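PDB 1VK9: DUF1893 domain-containing protein from Thermotoga maritima, which is of unknown function but has a cytidine deaminase-like fold, binds zinc ions in the crystal and was found to be ADP-ribosylated. Local coordinates for residues S39-K44 with F55-N60; K49-L54 with A76-K81; S93-K98 with P126-V131. All blocks are in the same frame, centred on the assembly; numbering follows the deposited sequence.

Contact 1: S39-K44 with F55-N60; sequences SIFESK and FKRFDN
Arg57 and Phe58, at the end of helix 49-57, touch Ile40 and Phe41 on strand 39-43, an antiparallel neighbour of strand 32-35 in the mixed sheet of this cytidine deaminase-like fold. A classic beta bulge sets Ile40 and Phe41 opposite the single residue Ala34 of that neighbouring strand. What meets the bulge is the last helical residue, Arg57, and the first non-helical one, Phe58. The side chain of Ile40 lies about 10 Å from that of Glu62, a zinc ligand in the crystal, and Phe41 also rests on Glu53 and Leu54, one turn earlier in the same helix. At the start of 55-60, Phe55 turns to helix 73-82, where it packs on Lys81 and Met82. Arg57 is the first to touch the strand, and it does so through hydrocarbon: its CD lies 3.9 Å from Phe41 CD2, near the plane of that ring and at its edge. From CG to NE the arginine chain runs extended, leading the guanidinium away from the ring, the two planes 60° apart, so this is contact with the aliphatic stem rather than a stack. Phe58, the first residue to abandon helical backbone angles, buries more surface than Arg57. With chi1 at -57° its CG stands opposite the carbonyl carbon and the ring extends toward the bulge, where its CE2 edge meets Phe41 CB at 4.2 Å. No hydrogen bond crosses between the two segments. At the far end of the Phe58 ring, CZ comes within 4.3 Å of Ile40 CB and within 3.7 Å of Ile40 O, the oxygen lying near the ring plane.

Contact 2: K49-L54 with A76-K81; sequences KPVVEL and ASFLLK
The ring of Phe78 is approached by Val51 and Val52, each sending one methyl in at a slant, so that neither meets a face or an edge squarely; a third neighbour, Phe55, meets it edge-to-face. This is helix-to-helix packing inside the alpha/beta core of a cytidine deaminase-like fold. The axes of 49-54 and 76-81 run in nearly the same direction, 18° apart and 10.1 Å from each other at closest approach, and Val51 stands level with Phe78. It is a worked case of a large side chain touched near its root and at its tip by two valines. At the root, Val51 CG1 lies 3.5 Å from Phe78 CB, and it also borders the first ring carbon, CG. At the tip, Val52 CG2 reaches Phe78 CZ at 3.9 Å; a chi1 of 175° puts CG1 of Val52 opposite the backbone N and leaves CG2 opposite the carbonyl carbon. The two valines thus touch the aromatic side chain at separate points along its length. All the touching residues are buried, and nothing but apolar surface crosses between the helices. The same side chains also serve other layers: Val51 and Leu54 rest on Leu32 of the sheet, whereas Val52 and Phe78 meet Leu145 and Ile141 of helix 137-145. Beside this, Leu54 and Leu79 complete the seam on its sheet side, methyl to methyl, CD2 to CD2 at 4.2 Å.

Contact 3: S93-K98 with P126-V131; sequences SKPALK and PFEKLV
With chi1 at 80°, Ser93 holds OG between its own backbone N and carbonyl carbon, while Glu128 leaves its helix with CG opposite the backbone N and then bends sharply at chi2, 95°, which swings the carboxylate round and brings OE2 to the serine. Ser93 OG donates to Glu128 OE2 at 2.8 Å, on the syn lone pair, the side of the other oxygen. The same hydroxyl sits at the N-cap of helix 94-102 and accepts a weak bond from Ala96 N at 3.5 Å, nearly straight at 166°. Pro95 adds a looser touch, its CG 4.2 Å from Glu128 OE2. The principle illustrated is a buried acceptor supplied with several donors: OE2 also takes the backbone N of Val116, and OE1 takes that of Lys73, at the start of helix 73-82. A leucine in place of Glu128 would probably leave the Ser93 hydroxyl and the amides of Val116 and Lys73 without their common acceptor. One carboxylate therefore links helix 126-132 to two other helix starts and to a loop, and the amide ends of those helices are likely to attract its negative charge.

In the fold
Contact 2 is the core of the set, wholly buried and apolar, whereas contact 1 lies at the surface and mixes ring edges with an arginine stem and a carbonyl oxygen. The two share helix 49-57, which uses its last residues against the bulged strand and its earlier turns against helix 73-82; Phe41 and Phe55 of contact 1 also touch residues of contact 2. Contact 3, buried but small, stands across the chain's centre from contact 1 and relies on a hydrogen bond instead of bulk. It adjoins contact 2 through Ala76 and Ala96, whose CB atoms are 3.9 Å apart, so helix 73-82 lies between the apolar seam and the polar one.

Contact 1: S39-K44 with F55-N60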
loop_
_atom_site.group_PDB
_atom_site.type_symbol
_atom_site.label_atom_id
_atom_site.label_comp_id
_atom_site.label_asym_id
_atom_site.label_seq_id
_atom_site.Cartn_x
_atom_site.Cartn_y
_atom_site.Cartn_z
ATOM N N SER A 39 -11.839 -11.838 -2.156
ATOM C CA SER A 39 -10.625 -11.556 -1.390
ATOM C C SER A 39 -9.439 -12.400 -1.903
ATOM O O SER A 39 -9.541 -13.621 -1.958
ATOM C CB SER A 39 -10.907 -11.815 0.096
ATOM O OG SER A 39 -9.749 -12.215 0.791
ATOM N N ILE A 40 -8.325 -11.770 -2.288
ATOM C CA ILE A 40 -7.197 -12.557 -2.825
ATOM C C ILE A 40 -5.942 -12.657 -1.949
ATOM O O ILE A 40 -5.099 -13.550 -2.156
ATOM C CB ILE A 40 -6.835 -12.147 -4.266
ATOM C CG1 ILE A 40 -6.386 -10.696 -4.353
ATOM C CG2 ILE A 40 -8.004 -12.436 -5.205
ATOM C CD1 ILE A 40 -6.036 -10.276 -5.780
ATOM N N PHE A 41 -5.840 -11.746 -0.982
ATOM C CA PHE A 41 -4.797 -11.753 0.040
ATOM C C PHE A 41 -5.361 -11.105 1.305
ATOM O O PHE A 41 -5.948 -10.027 1.255
ATOM C CB PHE A 41 -3.537 -10.993 -0.425
ATOM C CG PHE A 41 -2.410 -11.025 0.578
ATOM C CD1 PHE A 41 -2.319 -10.058 1.581
ATOM C CD2 PHE A 41 -1.467 -12.044 0.554
ATOM C CE1 PHE A 41 -1.302 -10.102 2.542
ATOM C CE2 PHE A 41 -0.436 -12.088 1.504
ATOM C CZ PHE A 41 -0.362 -11.117 2.503
ATOM N N GLU A 42 -5.163 -11.765 2.437
ATOM C CA GLU A 42 -5.629 -11.289 3.737
ATOM C C GLU A 42 -4.472 -11.453 4.718
ATOM O O GLU A 42 -3.845 -12.530 4.762
ATOM C CB GLU A 42 -6.840 -12.119 4.219
ATOM C CG GLU A 42 -8.161 -11.768 3.548
ATOM C CD GLU A 42 -9.350 -12.565 4.066
ATOM O OE1 GLU A 42 -9.260 -13.157 5.166
ATOM O OE2 GLU A 42 -10.396 -12.595 3.377
ATOM N N SER A 43 -4.176 -10.406 5.493
ATOM C CA SER A 43 -3.237 -10.551 6.615
ATOM C C SER A 43 -3.632 -9.700 7.778
ATOM O O SER A 43 -4.304 -8.681 7.596
ATOM C CB SER A 43 -1.802 -10.200 6.228
ATOM O OG SER A 43 -0.874 -10.764 7.146
ATOM N N LYS A 44 -3.213 -10.126 8.972
ATOM C CA LYS A 44 -3.365 -9.303 10.173
ATOM C C LYS A 44 -2.084 -9.060 10.994
ATOM O O LYS A 44 -2.176 -8.511 12.073
ATOM C CB LYS A 44 -4.533 -9.794 11.039
ATOM C CG LYS A 44 -4.305 -11.106 11.772
ATOM C CD LYS A 44 -5.495 -12.056 11.634
ATOM C CE LYS A 44 -6.648 -11.640 12.531
ATOM N NZ LYS A 44 -7.297 -12.829 13.133
ATOM N N PHE A 55 3.775 -8.615 -1.827
ATOM C CA PHE A 55 4.704 -8.384 -2.925
ATOM C C PHE A 55 5.308 -9.674 -3.481
ATOM O O PHE A 55 5.465 -9.829 -4.681
ATOM C CB PHE A 55 5.824 -7.476 -2.442
ATOM C CG PHE A 55 6.657 -6.885 -3.546
ATOM C CD1 PHE A 55 6.236 -5.750 -4.218
ATOM C CD2 PHE A 55 7.887 -7.447 -3.881
ATOM C CE1 PHE A 55 7.011 -5.193 -5.234
ATOM C CE2 PHE A 55 8.665 -6.908 -4.888
ATOM C CZ PHE A 55 8.233 -5.779 -5.575
ATOM N N LYS A 56 5.659 -10.597 -2.597
ATOM C CA LYS A 56 6.299 -11.837 -2.988
ATOM C C LYS A 56 5.295 -12.737 -3.701
ATOM O O LYS A 56 5.700 -13.636 -4.428
ATOM C CB LYS A 56 6.875 -12.544 -1.752
ATOM C CG LYS A 56 8.139 -11.908 -1.146
ATOM C CD LYS A 56 9.415 -12.265 -1.958
ATOM C CE LYS A 56 10.728 -11.783 -1.294
ATOM N NZ LYS A 56 11.053 -12.490 -0.011
ATOM N N ARG A 57 3.996 -12.495 -3.496
ATOM C CA ARG A 57 2.942 -13.397 -3.981
ATOM C C ARG A 57 2.392 -13.104 -5.376
ATOM O O ARG A 57 2.003 -14.050 -6.048
ATOM C CB ARG A 57 1.775 -13.453 -2.998
ATOM C CG ARG A 57 1.222 -14.847 -2.714
ATOM C CD ARG A 57 0.037 -14.829 -1.714
ATOM N NE ARG A 57 -0.193 -16.106 -1.045
ATOM C CZ ARG A 57 -0.519 -17.234 -1.682
ATOM N NH1 ARG A 57 -0.658 -17.230 -3.004
ATOM N NH2 ARG A 57 -0.706 -18.370 -1.007
ATOM N N PHE A 58 2.324 -11.826 -5.794
ATOM C CA PHE A 58 1.720 -11.434 -7.079
ATOM C C PHE A 58 2.598 -10.455 -7.827
ATOM O O PHE A 58 3.105 -9.479 -7.243
ATOM C CB PHE A 58 0.359 -10.727 -6.932
ATOM C CG PHE A 58 -0.666 -11.503 -6.209
ATOM C CD1 PHE A 58 -1.365 -12.526 -6.848
ATOM C CD2 PHE A 58 -0.964 -11.197 -4.869
ATOM C CE1 PHE A 58 -2.334 -13.271 -6.144
ATOM C CE2 PHE A 58 -1.924 -11.930 -4.162
ATOM C CZ PHE A 58 -2.614 -12.971 -4.801
ATOM N N ASP A 59 2.705 -10.643 -9.139
ATOM C CA ASP A 59 3.503 -9.727 -9.927
ATOM C C ASP A 59 2.864 -8.336 -9.972
ATOM O O ASP A 59 3.561 -7.295 -9.913
ATOM C CB ASP A 59 3.767 -10.292 -11.318
ATOM C CG ASP A 59 4.200 -9.251 -12.263
ATOM O OD1 ASP A 59 5.401 -8.934 -12.306
ATOM O OD2 ASP A 59 3.400 -8.625 -12.978
ATOM N N ASN A 60 1.536 -8.318 -10.082
ATOM C CA ASN A 60 0.780 -7.058 -10.079
ATOM C C ASN A 60 -0.653 -7.273 -9.592
ATOM O O ASN A 60 -1.118 -8.409 -9.467
ATOM C CB ASN A 60 0.794 -6.402 -11.461
ATOM C CG ASN A 60 -0.071 -7.154 -12.482
ATOM O OD1 ASN A 60 -1.287 -7.028 -12.490
ATOM N ND2 ASN A 60 0.566 -7.931 -13.355
#

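Contact 2: K49-L54 with A76-K81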
loop_
_atom_site.group_PDB
_atom_site.type_symbol
_atom_site.label_atom_id
_atom_site.label_comp_id
_atom_site.label_asym_id
_atom_site.label_seq_id
_atom_site.Cartn_x
_atom_site.Cartn_y
_atom_site.Cartn_z
ATOM N N LYS A 49 5.877 -6.795 7.189
ATOM C CA LYS A 49 5.887 -8.231 6.868
ATOM C C LYS A 49 4.794 -8.631 5.842
ATOM O O LYS A 49 5.112 -9.285 4.846
ATOM C CB LYS A 49 5.844 -9.108 8.136
ATOM C CG LYS A 49 6.295 -10.595 7.943
ATOM N N PRO A 50 3.527 -8.244 6.070
ATOM C CA PRO A 50 2.439 -8.526 5.112
ATOM C C PRO A 50 2.577 -7.897 3.716
ATOM O O PRO A 50 2.349 -8.570 2.722
ATOM C CB PRO A 50 1.198 -7.969 5.829
ATOM C CG PRO A 50 1.731 -6.986 6.777
ATOM C CD PRO A 50 3.004 -7.579 7.276
ATOM N N VAL A 51 2.922 -6.616 3.649
ATOM C CA VAL A 51 3.137 -5.947 2.368
ATOM C C VAL A 51 4.201 -6.686 1.559
ATOM O O VAL A 51 4.028 -6.923 0.355
ATOM C CB VAL A 51 3.512 -4.469 2.553
ATOM C CG1 VAL A 51 3.775 -3.825 1.228
ATOM C CG2 VAL A 51 2.381 -3.721 3.241
ATOM N N VAL A 52 5.284 -7.074 2.225
ATOM C CA VAL A 52 6.301 -7.903 1.602
ATOM C C VAL A 52 5.725 -9.279 1.209
ATOM O O VAL A 52 5.928 -9.705 0.083
ATOM C CB VAL A 52 7.562 -8.014 2.490
ATOM C CG1 VAL A 52 8.584 -8.978 1.899
ATOM C CG2 VAL A 52 8.200 -6.644 2.678
ATOM N N GLU A 53 5.002 -9.959 2.112
ATOM C CA GLU A 53 4.357 -11.231 1.781
ATOM C C GLU A 53 3.543 -10.977 0.497
ATOM O O GLU A 53 3.745 -11.660 -0.511
ATOM C CB GLU A 53 3.488 -11.794 2.948
ATOM C CG GLU A 53 4.229 -12.491 4.116
ATOM C CD GLU A 53 3.316 -13.103 5.219
ATOM O OE1 GLU A 53 2.747 -14.205 4.977
ATOM O OE2 GLU A 53 3.186 -12.532 6.352
ATOM N N LEU A 54 2.680 -9.961 0.504
ATOM C CA LEU A 54 1.870 -9.626 -0.666
ATOM C C LEU A 54 2.711 -9.403 -1.941
ATOM O O LEU A 54 2.403 -9.938 -3.004
ATOM C CB LEU A 54 1.006 -8.399 -0.383
ATOM C CG LEU A 54 0.148 -7.800 -1.512
ATOM C CD1 LEU A 54 -0.802 -8.832 -2.109
ATOM C CD2 LEU A 54 -0.628 -6.583 -1.003
ATOM N N ALA A 76 3.934 2.367 0.462
ATOM C CA ALA A 76 3.547 3.047 -0.775
ATOM C C ALA A 76 4.404 2.552 -1.954
ATOM O O ALA A 76 3.875 2.263 -3.023
ATOM C CB ALA A 76 3.652 4.542 -0.623
ATOM N N SER A 77 5.710 2.414 -1.736
ATOM C CA SER A 77 6.620 1.959 -2.773
ATOM C C SER A 77 6.258 0.564 -3.261
ATOM O O SER A 77 6.160 0.317 -4.472
ATOM C CB SER A 77 8.066 1.992 -2.285
ATOM O OG SER A 77 8.483 3.323 -2.047
ATOM N N PHE A 78 6.061 -0.359 -2.325
ATOM C CA PHE A 78 5.674 -1.714 -2.700
ATOM C C PHE A 78 4.354 -1.690 -3.478
ATOM O O PHE A 78 4.259 -2.232 -4.590
ATOM C CB PHE A 78 5.563 -2.595 -1.468
ATOM C CG PHE A 78 6.881 -3.091 -0.964
ATOM C CD1 PHE A 78 7.495 -4.188 -1.548
ATOM C CD2 PHE A 78 7.507 -2.471 0.091
ATOM C CE1 PHE A 78 8.711 -4.640 -1.089
ATOM C CE2 PHE A 78 8.721 -2.930 0.557
ATOM C CZ PHE A 78 9.324 -4.007 -0.038
ATOM N N LEU A 79 3.358 -1.021 -2.906
ATOM C CA LEU A 79 2.053 -0.962 -3.516
ATOM C C LEU A 79 2.118 -0.277 -4.909
ATOM O O LEU A 79 1.485 -0.757 -5.856
ATOM C CB LEU A 79 1.053 -0.315 -2.551
ATOM C CG LEU A 79 0.752 -1.093 -1.251
ATOM C CD1 LEU A 79 -0.137 -0.292 -0.285
ATOM C CD2 LEU A 79 0.136 -2.473 -1.513
ATOM N N LEU A 80 2.907 0.795 -5.047
ATOM C CA LEU A 80 3.029 1.500 -6.329
ATOM C C LEU A 80 3.548 0.566 -7.411
ATOM O O LEU A 80 3.033 0.550 -8.544
ATOM C CB LEU A 80 3.964 2.703 -6.238
ATOM C CG LEU A 80 3.379 4.022 -5.721
ATOM C CD1 LEU A 80 4.404 5.125 -5.873
ATOM C CD2 LEU A 80 2.111 4.409 -6.427
ATOM N N LYS A 81 4.553 -0.230 -7.060
ATOM C CA LYS A 81 5.128 -1.150 -8.024
ATOM C C LYS A 81 4.101 -2.193 -8.477
ATOM O O LYS A 81 4.125 -2.638 -9.635
ATOM C CB LYS A 81 6.400 -1.807 -7.482
ATOM C CG LYS A 81 7.020 -2.855 -8.391
ATOM C CD LYS A 81 7.512 -2.242 -9.714
ATOM C CE LYS A 81 9.001 -2.453 -9.966
ATOM N NZ LYS A 81 9.133 -3.817 -10.449
#

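Contact 3: S93-K98 with P126-V131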
loop_
_atom_site.group_PDB
_atom_site.type_symbol
_atom_site.label_atom_id
_atom_site.label_comp_id
_atom_site.label_asym_id
_atom_site.label_seq_id
_atom_site.Cartn_x
_atom_site.Cartn_y
_atom_site.Cartn_z
ATOM N N SER A 93 0.718 8.416 5.759
ATOM C CA SER A 93 1.670 9.447 6.152
ATOM C C SER A 93 1.877 10.400 4.995
ATOM O O SER A 93 1.682 10.030 3.838
ATOM C CB SER A 93 2.996 8.837 6.574
ATOM O OG SER A 93 3.766 8.496 5.443
ATOM N N LYS A 94 2.274 11.627 5.315
ATOM C CA LYS A 94 2.509 12.669 4.329
ATOM C C LYS A 94 3.506 12.263 3.231
ATOM O O LYS A 94 3.250 12.559 2.077
ATOM C CB LYS A 94 2.950 13.964 5.016
ATOM C CG LYS A 94 2.790 15.219 4.181
ATOM C CD LYS A 94 3.032 16.449 5.041
ATOM C CE LYS A 94 4.271 17.219 4.594
ATOM N NZ LYS A 94 4.839 17.978 5.731
ATOM N N PRO A 95 4.640 11.632 3.566
ATOM C CA PRO A 95 5.555 11.143 2.542
ATOM C C PRO A 95 4.864 10.207 1.571
ATOM O O PRO A 95 5.052 10.366 0.366
ATOM C CB PRO A 95 6.614 10.405 3.353
ATOM C CG PRO A 95 6.652 11.129 4.663
ATOM C CD PRO A 95 5.197 11.401 4.916
ATOM N N ALA A 96 4.056 9.280 2.077
ATOM C CA ALA A 96 3.350 8.341 1.217
ATOM C C ALA A 96 2.383 9.082 0.300
ATOM O O ALA A 96 2.408 8.887 -0.915
ATOM C CB ALA A 96 2.643 7.256 2.031
ATOM N N LEU A 97 1.581 9.970 0.859
ATOM C CA LEU A 97 0.616 10.710 0.058
ATOM C C LEU A 97 1.321 11.466 -1.073
ATOM O O LEU A 97 0.859 11.469 -2.217
ATOM C CB LEU A 97 -0.197 11.660 0.959
ATOM C CG LEU A 97 -1.268 12.612 0.406
ATOM C CD1 LEU A 97 -2.215 12.983 1.527
ATOM C CD2 LEU A 97 -0.660 13.899 -0.167
ATOM N N LYS A 98 2.445 12.098 -0.748
ATOM C CA LYS A 98 3.180 12.933 -1.698
ATOM C C LYS A 98 3.646 12.068 -2.855
ATOM O O LYS A 98 3.590 12.489 -4.020
ATOM C CB LYS A 98 4.407 13.528 -1.017
ATOM C CG LYS A 98 4.389 14.996 -0.855
ATOM C CD LYS A 98 4.127 15.392 0.579
ATOM C CE LYS A 98 5.139 16.417 1.059
ATOM N NZ LYS A 98 6.509 15.819 1.023
ATOM N N PRO A 126 11.295 3.107 12.494
ATOM C CA PRO A 126 12.642 2.917 11.907
ATOM C C PRO A 126 12.655 2.658 10.376
ATOM O O PRO A 126 13.601 3.120 9.720
ATOM C CB PRO A 126 13.216 1.715 12.683
ATOM C CG PRO A 126 12.043 1.084 13.352
ATOM C CD PRO A 126 11.083 2.224 13.654
ATOM N N PHE A 127 11.644 1.970 9.829
ATOM C CA PHE A 127 11.531 1.800 8.376
ATOM C C PHE A 127 11.175 3.098 7.653
ATOM O O PHE A 127 11.683 3.367 6.571
ATOM C CB PHE A 127 10.532 0.712 8.002
ATOM C CG PHE A 127 11.091 -0.668 8.108
ATOM C CD1 PHE A 127 11.994 -1.142 7.166
ATOM C CD2 PHE A 127 10.734 -1.498 9.178
ATOM C CE1 PHE A 127 12.521 -2.428 7.273
ATOM C CE2 PHE A 127 11.260 -2.784 9.301
ATOM C CZ PHE A 127 12.151 -3.250 8.346
ATOM N N GLU A 128 10.308 3.910 8.244
ATOM C CA GLU A 128 9.968 5.194 7.652
ATOM C C GLU A 128 11.200 6.130 7.644
ATOM O O GLU A 128 11.438 6.824 6.635
ATOM C CB GLU A 128 8.730 5.796 8.348
ATOM C CG GLU A 128 8.221 7.142 7.812
ATOM C CD GLU A 128 7.089 7.041 6.783
ATOM O OE1 GLU A 128 7.264 6.310 5.782
ATOM O OE2 GLU A 128 6.033 7.716 6.956
ATOM N N LYS A 129 11.972 6.137 8.740
ATOM C CA LYS A 129 13.171 6.973 8.822
ATOM C C LYS A 129 14.175 6.509 7.784
ATOM O O LYS A 129 14.776 7.338 7.083
ATOM C CB LYS A 129 13.822 6.969 10.211
ATOM C CG LYS A 129 15.027 7.943 10.352
ATOM C CD LYS A 129 15.546 8.040 11.804
ATOM C CE LYS A 129 17.083 8.139 11.881
ATOM N NZ LYS A 129 17.608 7.501 13.120
ATOM N N LEU A 130 14.352 5.191 7.677
ATOM C CA LEU A 130 15.242 4.617 6.680
ATOM C C LEU A 130 14.971 5.169 5.267
ATOM O O LEU A 130 15.889 5.643 4.589
ATOM C CB LEU A 130 15.124 3.091 6.705
ATOM C CG LEU A 130 15.990 2.296 5.727
ATOM C CD1 LEU A 130 17.500 2.667 5.842
ATOM C CD2 LEU A 130 15.750 0.790 5.902
ATOM N N VAL A 131 13.712 5.139 4.836
ATOM C CA VAL A 131 13.385 5.464 3.451
ATOM C C VAL A 131 12.959 6.911 3.254
ATOM O O VAL A 131 12.654 7.313 2.115
ATOM C CB VAL A 131 12.304 4.510 2.878
ATOM C CG1 VAL A 131 12.750 3.064 3.011
ATOM C CG2 VAL A 131 10.951 4.730 3.565
#